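Local coordinates for protein hydroxylacyl-CoA dehydrogenase (Streptomyces coelicolor, PDB 5BKA) that probably takes part in the biosynthesis of the polyketide antibiotic actinorhodin, as a noncanonical member of the NTF2-like (SnoaL-like) superfamily, at residues D90-L102 and F113-R125. Sequence-based numbering, arbitrary orientation.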
ATOM      1  N   ASP B  90     -10.797  17.809  20.099  1.00 57.01           N
ATOM      2  CA  ASP B  90      -9.697  18.712  20.419  1.00 58.37           C
ATOM      3  C   ASP B  90      -8.883  19.119  19.197  1.00 58.29           C
ATOM      4  O   ASP B  90      -7.782  19.657  19.360  1.00 59.23           O
ATOM      5  CB  ASP B  90      -8.775  18.061  21.453  1.00 56.55           C
ATOM      6  CG  ASP B  90      -8.136  16.783  20.942  1.00 62.27           C
ATOM      7  OD1 ASP B  90      -8.647  16.217  19.954  1.00 60.91           O
ATOM      8  OD2 ASP B  90      -7.122  16.346  21.526  1.00 61.31           O
ATOM      9  N   GLY B  91      -9.386  18.879  17.987  1.00 55.13           N
ATOM     10  CA  GLY B  91      -8.638  19.153  16.780  1.00 54.91           C
ATOM     11  C   GLY B  91      -7.689  18.055  16.356  1.00 53.71           C
ATOM     12  O   GLY B  91      -7.118  18.142  15.260  1.00 52.17           O
ATOM     13  N   SER B  92      -7.498  17.029  17.182  1.00 52.68           N
ATOM     14  CA  SER B  92      -6.629  15.918  16.827  1.00 46.38           C
ATOM     15  C   SER B  92      -7.239  15.103  15.690  1.00 47.26           C
ATOM     16  O   SER B  92      -8.445  15.149  15.431  1.00 48.56           O
ATOM     17  CB  SER B  92      -6.384  15.018  18.039  1.00 54.46           C
ATOM     18  OG  SER B  92      -5.234  15.427  18.761  1.00 57.58           O
ATOM     19  N   ILE B  93      -6.382  14.357  15.003  1.00 42.43           N
ATOM     20  CA  ILE B  93      -6.784  13.457  13.930  1.00 40.69           C
ATOM     21  C   ILE B  93      -6.555  12.036  14.417  1.00 39.16           C
ATOM     22  O   ILE B  93      -5.425  11.661  14.754  1.00 40.49           O
ATOM     23  CB  ILE B  93      -6.009  13.730  12.635  1.00 41.13           C
ATOM     24  CG1 ILE B  93      -6.204  15.187  12.198  1.00 41.41           C
ATOM     25  CG2 ILE B  93      -6.456  12.775  11.532  1.00 37.98           C
ATOM     26  CD1 ILE B  93      -7.654  15.588  12.018  1.00 44.37           C
ATOM     27  N   THR B  94      -7.631  11.256  14.477  1.00 39.12           N
ATOM     28  CA  THR B  94      -7.553   9.852  14.853  1.00 41.92           C
ATOM     29  C   THR B  94      -7.225   9.074  13.581  1.00 38.24           C
ATOM     30  O   THR B  94      -7.928   9.216  12.574  1.00 37.83           O
ATOM     31  CB  THR B  94      -8.904   9.385  15.392  1.00 46.90           C
ATOM     32  OG1 THR B  94      -9.942   9.991  14.595  1.00 62.83           O
ATOM     33  CG2 THR B  94      -9.090   9.990  16.793  1.00 41.18           C
ATOM     34  N   ALA B  95      -6.177   8.262  13.598  1.00 38.05           N
ATOM     35  CA  ALA B  95      -5.884   7.458  12.418  1.00 34.22           C
ATOM     36  C   ALA B  95      -5.802   5.985  12.787  1.00 35.86           C
ATOM     37  O   ALA B  95      -5.174   5.619  13.787  1.00 39.66           O
ATOM     38  CB  ALA B  95      -4.588   7.909  11.741  1.00 32.73           C
ATOM     39  N   THR B  96      -6.448   5.146  11.979  1.00 30.49           N
ATOM     40  CA  THR B  96      -6.370   3.697  12.120  1.00 30.97           C
ATOM     41  C   THR B  96      -5.953   3.101  10.784  1.00 27.92           C
ATOM     42  O   THR B  96      -6.605   3.344   9.764  1.00 27.94           O
ATOM     43  CB  THR B  96      -7.708   3.103  12.569  1.00 33.38           C
ATOM     44  OG1 THR B  96      -8.085   3.663  13.832  1.00 35.31           O
ATOM     45  CG2 THR B  96      -7.595   1.590  12.709  1.00 29.90           C
ATOM     46  N   SER B  97      -4.874   2.323  10.790  1.00 26.80           N
ATOM     47  CA  SER B  97      -4.339   1.724   9.578  1.00 28.43           C
ATOM     48  C   SER B  97      -4.010   0.259   9.818  1.00 25.06           C
ATOM     49  O   SER B  97      -3.699  -0.151  10.939  1.00 25.01           O
ATOM     50  CB  SER B  97      -3.078   2.455   9.092  1.00 25.15           C
ATOM     51  OG  SER B  97      -3.306   3.847   8.979  1.00 26.13           O
ATOM     52  N   TYR B  98      -4.091  -0.526   8.749  1.00 23.78           N
ATOM     53  CA  TYR B  98      -3.516  -1.860   8.753  1.00 22.99           C
ATOM     54  C   TYR B  98      -2.005  -1.749   8.622  1.00 22.48           C
ATOM     55  O   TYR B  98      -1.485  -0.842   7.967  1.00 22.44           O
ATOM     56  CB  TYR B  98      -4.062  -2.704   7.598  1.00 22.41           C
ATOM     57  CG  TYR B  98      -5.547  -2.997   7.638  1.00 23.10           C
ATOM     58  CD1 TYR B  98      -6.315  -2.696   8.754  1.00 24.20           C
ATOM     59  CD2 TYR B  98      -6.179  -3.577   6.547  1.00 22.91           C
ATOM     60  CE1 TYR B  98      -7.672  -2.967   8.781  1.00 25.14           C
ATOM     61  CE2 TYR B  98      -7.529  -3.850   6.562  1.00 23.82           C
ATOM     62  CZ  TYR B  98      -8.273  -3.545   7.680  1.00 24.95           C
ATOM     63  OH  TYR B  98      -9.618  -3.821   7.689  1.00 26.13           O
ATOM     64  N   CYS B  99      -1.297  -2.686   9.241  1.00 22.32           N
ATOM     65  CA  CYS B  99       0.143  -2.773   9.055  1.00 22.03           C
ATOM     66  C   CYS B  99       0.553  -4.233   8.963  1.00 21.59           C
ATOM     67  O   CYS B  99       0.055  -5.079   9.710  1.00 24.47           O
ATOM     68  CB  CYS B  99       0.909  -2.082  10.194  1.00 22.89           C
ATOM     69  SG  CYS B  99       2.706  -2.346  10.169  1.00 23.39           S
ATOM     70  N   LEU B 100       1.479  -4.517   8.052  1.00 21.13           N
ATOM     71  CA  LEU B 100       2.014  -5.858   7.852  1.00 20.88           C
ATOM     72  C   LEU B 100       3.530  -5.750   7.831  1.00 21.23           C
ATOM     73  O   LEU B 100       4.093  -5.015   7.011  1.00 21.19           O
ATOM     74  CB  LEU B 100       1.497  -6.488   6.553  1.00 20.23           C
ATOM     75  CG  LEU B 100       2.053  -7.871   6.185  1.00 24.11           C
ATOM     76  CD1 LEU B 100       1.679  -8.920   7.226  1.00 20.46           C
ATOM     77  CD2 LEU B 100       1.580  -8.298   4.802  1.00 19.64           C
ATOM     78  N   VAL B 101       4.183  -6.472   8.730  1.00 21.79           N
ATOM     79  CA  VAL B 101       5.633  -6.420   8.858  1.00 22.48           C
ATOM     80  C   VAL B 101       6.246  -7.479   7.956  1.00 22.31           C
ATOM     81  O   VAL B 101       5.830  -8.644   7.970  1.00 25.69           O
ATOM     82  CB  VAL B 101       6.063  -6.619  10.321  1.00 23.54           C
ATOM     83  CG1 VAL B 101       7.578  -6.550  10.441  1.00 24.55           C
ATOM     84  CG2 VAL B 101       5.402  -5.577  11.211  1.00 23.89           C
ATOM     85  N   LEU B 102       7.228  -7.068   7.162  1.00 22.59           N
ATOM     86  CA  LEU B 102       8.013  -7.967   6.329  1.00 22.81           C
ATOM     87  C   LEU B 102       9.408  -8.074   6.927  1.00 24.15           C
ATOM     88  O   LEU B 102       9.997  -7.061   7.316  1.00 24.86           O
ATOM     89  CB  LEU B 102       8.091  -7.457   4.887  1.00 22.49           C
ATOM     90  CG  LEU B 102       6.956  -7.784   3.911  1.00 24.53           C
ATOM     91  CD1 LEU B 102       5.637  -7.147   4.333  1.00 20.85           C
ATOM     92  CD2 LEU B 102       7.336  -7.340   2.505  1.00 21.66           C
ATOM     93  N   PHE B 113       6.559 -13.092   6.782  1.00 22.79           N
ATOM     94  CA  PHE B 113       5.543 -12.099   7.117  1.00 22.09           C
ATOM     95  C   PHE B 113       5.040 -12.233   8.554  1.00 22.61           C
ATOM     96  O   PHE B 113       5.077 -13.311   9.151  1.00 23.31           O
ATOM     97  CB  PHE B 113       4.344 -12.229   6.168  1.00 21.22           C
ATOM     98  CG  PHE B 113       4.676 -11.999   4.719  1.00 20.85           C
ATOM     99  CD1 PHE B 113       4.570 -10.735   4.175  1.00 20.45           C
ATOM    100  CD2 PHE B 113       5.100 -13.042   3.903  1.00 21.12           C
ATOM    101  CE1 PHE B 113       4.869 -10.502   2.853  1.00 20.35           C
ATOM    102  CE2 PHE B 113       5.410 -12.814   2.564  1.00 24.18           C
ATOM    103  CZ  PHE B 113       5.291 -11.537   2.042  1.00 20.64           C
ATOM    104  N   GLY B 114       4.556 -11.123   9.106  1.00 22.45           N
ATOM    105  CA  GLY B 114       4.035 -11.118  10.451  1.00 23.12           C
ATOM    106  C   GLY B 114       4.865 -10.210  11.334  1.00 25.22           C
ATOM    107  O   GLY B 114       6.077 -10.076  11.152  1.00 24.31           O
ATOM    108  N   PRO B 115       4.221  -9.548  12.303  1.00 24.29           N
ATOM    109  CA  PRO B 115       2.781  -9.689  12.520  1.00 24.09           C
ATOM    110  C   PRO B 115       1.914  -8.806  11.617  1.00 23.10           C
ATOM    111  O   PRO B 115       2.410  -7.864  10.993  1.00 22.66           O
ATOM    112  CB  PRO B 115       2.622  -9.275  13.979  1.00 25.31           C
ATOM    113  CG  PRO B 115       3.696  -8.248  14.173  1.00 26.01           C
ATOM    114  CD  PRO B 115       4.848  -8.649  13.290  1.00 25.27           C
ATOM    115  N   SER B 116       0.629  -9.143  11.537  1.00 22.99           N
ATOM    116  CA  SER B 116      -0.382  -8.263  10.967  1.00 22.54           C
ATOM    117  C   SER B 116      -0.955  -7.424  12.102  1.00 23.45           C
ATOM    118  O   SER B 116      -1.329  -7.963  13.147  1.00 26.17           O
ATOM    119  CB  SER B 116      -1.477  -9.080  10.275  1.00 25.38           C
ATOM    120  OG  SER B 116      -2.575  -8.279   9.870  1.00 22.24           O
ATOM    121  N   CYS B 117      -1.006  -6.108  11.910  1.00 23.95           N
ATOM    122  CA  CYS B 117      -1.271  -5.197  13.013  1.00 28.93           C
ATOM    123  C   CYS B 117      -2.320  -4.158  12.647  1.00 26.14           C
ATOM    124  O   CYS B 117      -2.557  -3.854  11.475  1.00 24.43           O
ATOM    125  CB  CYS B 117       0.006  -4.465  13.465  1.00 32.90           C
ATOM    126  SG  CYS B 117       1.505  -5.466  13.490  1.00 39.45           S
ATOM    127  N   LEU B 118      -2.940  -3.609  13.690  1.00 25.83           N
ATOM    128  CA  LEU B 118      -3.729  -2.388  13.612  1.00 26.23           C
ATOM    129  C   LEU B 118      -2.920  -1.273  14.259  1.00 26.85           C
ATOM    130  O   LEU B 118      -2.383  -1.451  15.357  1.00 27.67           O
ATOM    131  CB  LEU B 118      -5.075  -2.548  14.322  1.00 28.12           C
ATOM    132  CG  LEU B 118      -6.210  -3.258  13.580  1.00 29.74           C
ATOM    133  CD1 LEU B 118      -7.475  -3.256  14.420  1.00 30.43           C
ATOM    134  CD2 LEU B 118      -6.466  -2.604  12.237  1.00 27.55           C
ATOM    135  N   VAL B 119      -2.826  -0.134  13.581  1.00 26.67           N
ATOM    136  CA  VAL B 119      -2.059   1.009  14.062  1.00 27.58           C
ATOM    137  C   VAL B 119      -3.042   2.116  14.419  1.00 28.60           C
ATOM    138  O   VAL B 119      -3.675   2.705  13.535  1.00 28.43           O
ATOM    139  CB  VAL B 119      -1.036   1.488  13.024  1.00 28.56           C
ATOM    140  CG1 VAL B 119      -0.253   2.673  13.562  1.00 27.56           C
ATOM    141  CG2 VAL B 119      -0.098   0.354  12.646  1.00 25.57           C
ATOM    142  N   HIS B 120      -3.167   2.400  15.713  1.00 30.03           N
ATOM    143  CA  HIS B 120      -4.055   3.443  16.215  1.00 31.54           C
ATOM    144  C   HIS B 120      -3.220   4.683  16.510  1.00 32.32           C
ATOM    145  O   HIS B 120      -2.409   4.688  17.444  1.00 33.05           O
ATOM    146  CB  HIS B 120      -4.798   2.972  17.463  1.00 32.98           C
ATOM    147  CG  HIS B 120      -5.599   1.726  17.249  1.00 37.40           C
ATOM    148  ND1 HIS B 120      -6.828   1.732  16.626  1.00 40.99           N
ATOM    149  CD2 HIS B 120      -5.348   0.435  17.575  1.00 36.91           C
ATOM    150  CE1 HIS B 120      -7.300   0.500  16.576  1.00 38.84           C
ATOM    151  NE2 HIS B 120      -6.422  -0.307  17.145  1.00 38.37           N
ATOM    152  N   ASP B 121      -3.425   5.732  15.720  1.00 32.39           N
ATOM    153  CA  ASP B 121      -2.608   6.931  15.806  1.00 33.16           C
ATOM    154  C   ASP B 121      -3.449   8.127  16.226  1.00 34.93           C
ATOM    155  O   ASP B 121      -4.639   8.212  15.906  1.00 35.25           O
ATOM    156  CB  ASP B 121      -1.933   7.238  14.465  1.00 32.01           C
ATOM    157  CG  ASP B 121      -0.687   6.407  14.231  1.00 31.44           C
ATOM    158  OD1 ASP B 121      -0.234   5.725  15.172  1.00 31.09           O
ATOM    159  OD2 ASP B 121      -0.158   6.444  13.100  1.00 30.38           O
ATOM    160  N   VAL B 122      -2.810   9.053  16.938  1.00 36.29           N
ATOM    161  CA  VAL B 122      -3.375  10.362  17.236  1.00 38.14           C
ATOM    162  C   VAL B 122      -2.426  11.410  16.660  1.00 38.36           C
ATOM    163  O   VAL B 122      -1.282  11.536  17.118  1.00 38.68           O
ATOM    164  CB  VAL B 122      -3.581  10.564  18.746  1.00 41.60           C
ATOM    165  CG1 VAL B 122      -4.127  11.963  19.015  1.00 42.19           C
ATOM    166  CG2 VAL B 122      -4.517   9.511  19.304  1.00 40.13           C
ATOM    167  N   LEU B 123      -2.904  12.148  15.657  1.00 38.42           N
ATOM    168  CA  LEU B 123      -2.121  13.133  14.926  1.00 38.74           C
ATOM    169  C   LEU B 123      -2.519  14.536  15.361  1.00 41.04           C
ATOM    170  O   LEU B 123      -3.699  14.802  15.603  1.00 42.04           O
ATOM    171  CB  LEU B 123      -2.313  12.962  13.422  1.00 42.16           C
ATOM    172  CG  LEU B 123      -1.673  11.717  12.801  1.00 43.38           C
ATOM    173  CD1 LEU B 123      -2.301  11.389  11.456  1.00 41.69           C
ATOM    174  CD2 LEU B 123      -0.173  11.911  12.662  1.00 46.36           C
ATOM    175  N   VAL B 124      -1.542  15.441  15.431  1.00 42.11           N
ATOM    176  CA  VAL B 124      -1.817  16.828  15.771  1.00 44.41           C
ATOM    177  C   VAL B 124      -1.150  17.750  14.761  1.00 44.83           C
ATOM    178  O   VAL B 124      -0.209  17.380  14.057  1.00 52.56           O
ATOM    179  CB  VAL B 124      -1.354  17.200  17.199  1.00 46.17           C
ATOM    180  CG1 VAL B 124      -2.125  16.419  18.248  1.00 46.29           C
ATOM    181  CG2 VAL B 124       0.146  16.996  17.355  1.00 45.83           C
ATOM    182  N   ARG B 125      -1.673  18.978  14.709  1.00 46.83           N
ATOM    183  CA  ARG B 125      -1.287  19.954  13.710  1.00 48.78           C
ATOM    184  C   ARG B 125      -0.377  20.982  14.398  1.00 51.75           C
ATOM    185  O   ARG B 125       0.837  20.759  14.482  1.00 59.35           O
ATOM    186  CB  ARG B 125      -2.556  20.548  13.088  1.00 49.81           C
ATOM    187  CG  ARG B 125      -2.435  21.796  12.248  1.00 54.88           C
ATOM    188  CD  ARG B 125      -1.922  21.496  10.874  1.00 54.34           C
ATOM    189  NE  ARG B 125      -2.874  20.735  10.074  1.00 53.29           N
ATOM    190  CZ  ARG B 125      -2.534  20.105   8.957  1.00 50.01           C
ATOM    191  NH1 ARG B 125      -1.286  20.182   8.536  1.00 50.33           N
ATOM    192  NH2 ARG B 125      -3.425  19.424   8.252  1.00 45.53           N
TER
HETATM  193  O   HOH W   1      -4.507  19.417  16.370  1.00 42.82           O
HETATM  194  O   HOH W   2      -7.418   4.571  16.355  1.00 43.59           O
HETATM  195  O   HOH W   3      -3.085   4.878  11.379  1.00 23.62           O
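I93, A95, S97 and C99 pair with L123, D121, V119 and C117 as the hydrogen-bonded positions of a long antiparallel β-hairpin, two backbone bonds to each pair; the D121 N to A95 O bond measures 2.6 Å. Beyond L100 the register slips by one residue in a β-bulge: V101 N donates to P115 O and G114 N to V101 O (3.0 Å), around the cis peptide before P115.

On one face, CD2 of L118 meets the edge of the Y98 ring at CD1 (3.5 Å). L102 CG, anti to the carbonyl carbon (chi1 -84°), brings itself and L102 CD1 against the CD1-CE1 side of the F113 ring, with L102 CG 3.6 Å from F113 CE1. Cutting L102 back to an alanine is likely to open a gap there, leaving L100 CD2 as the hairpin's remaining contact with F113 CD1. On the other face, C99 CB touches V119 CG2 at 3.6 Å.

Among polar side chains, a water joins T96 OG1 to H120 ND1, lying in the imidazole plane.

Strands 74-87 and 132-140 flank the hairpin within the curved mixed sheet of the NTF2-like α+β fold, helix 10-26 packs on A95, S97 and L123, D121 forms a salt bridge with R136, and F113 meets F113 of both neighbouring subunits edge-to-face.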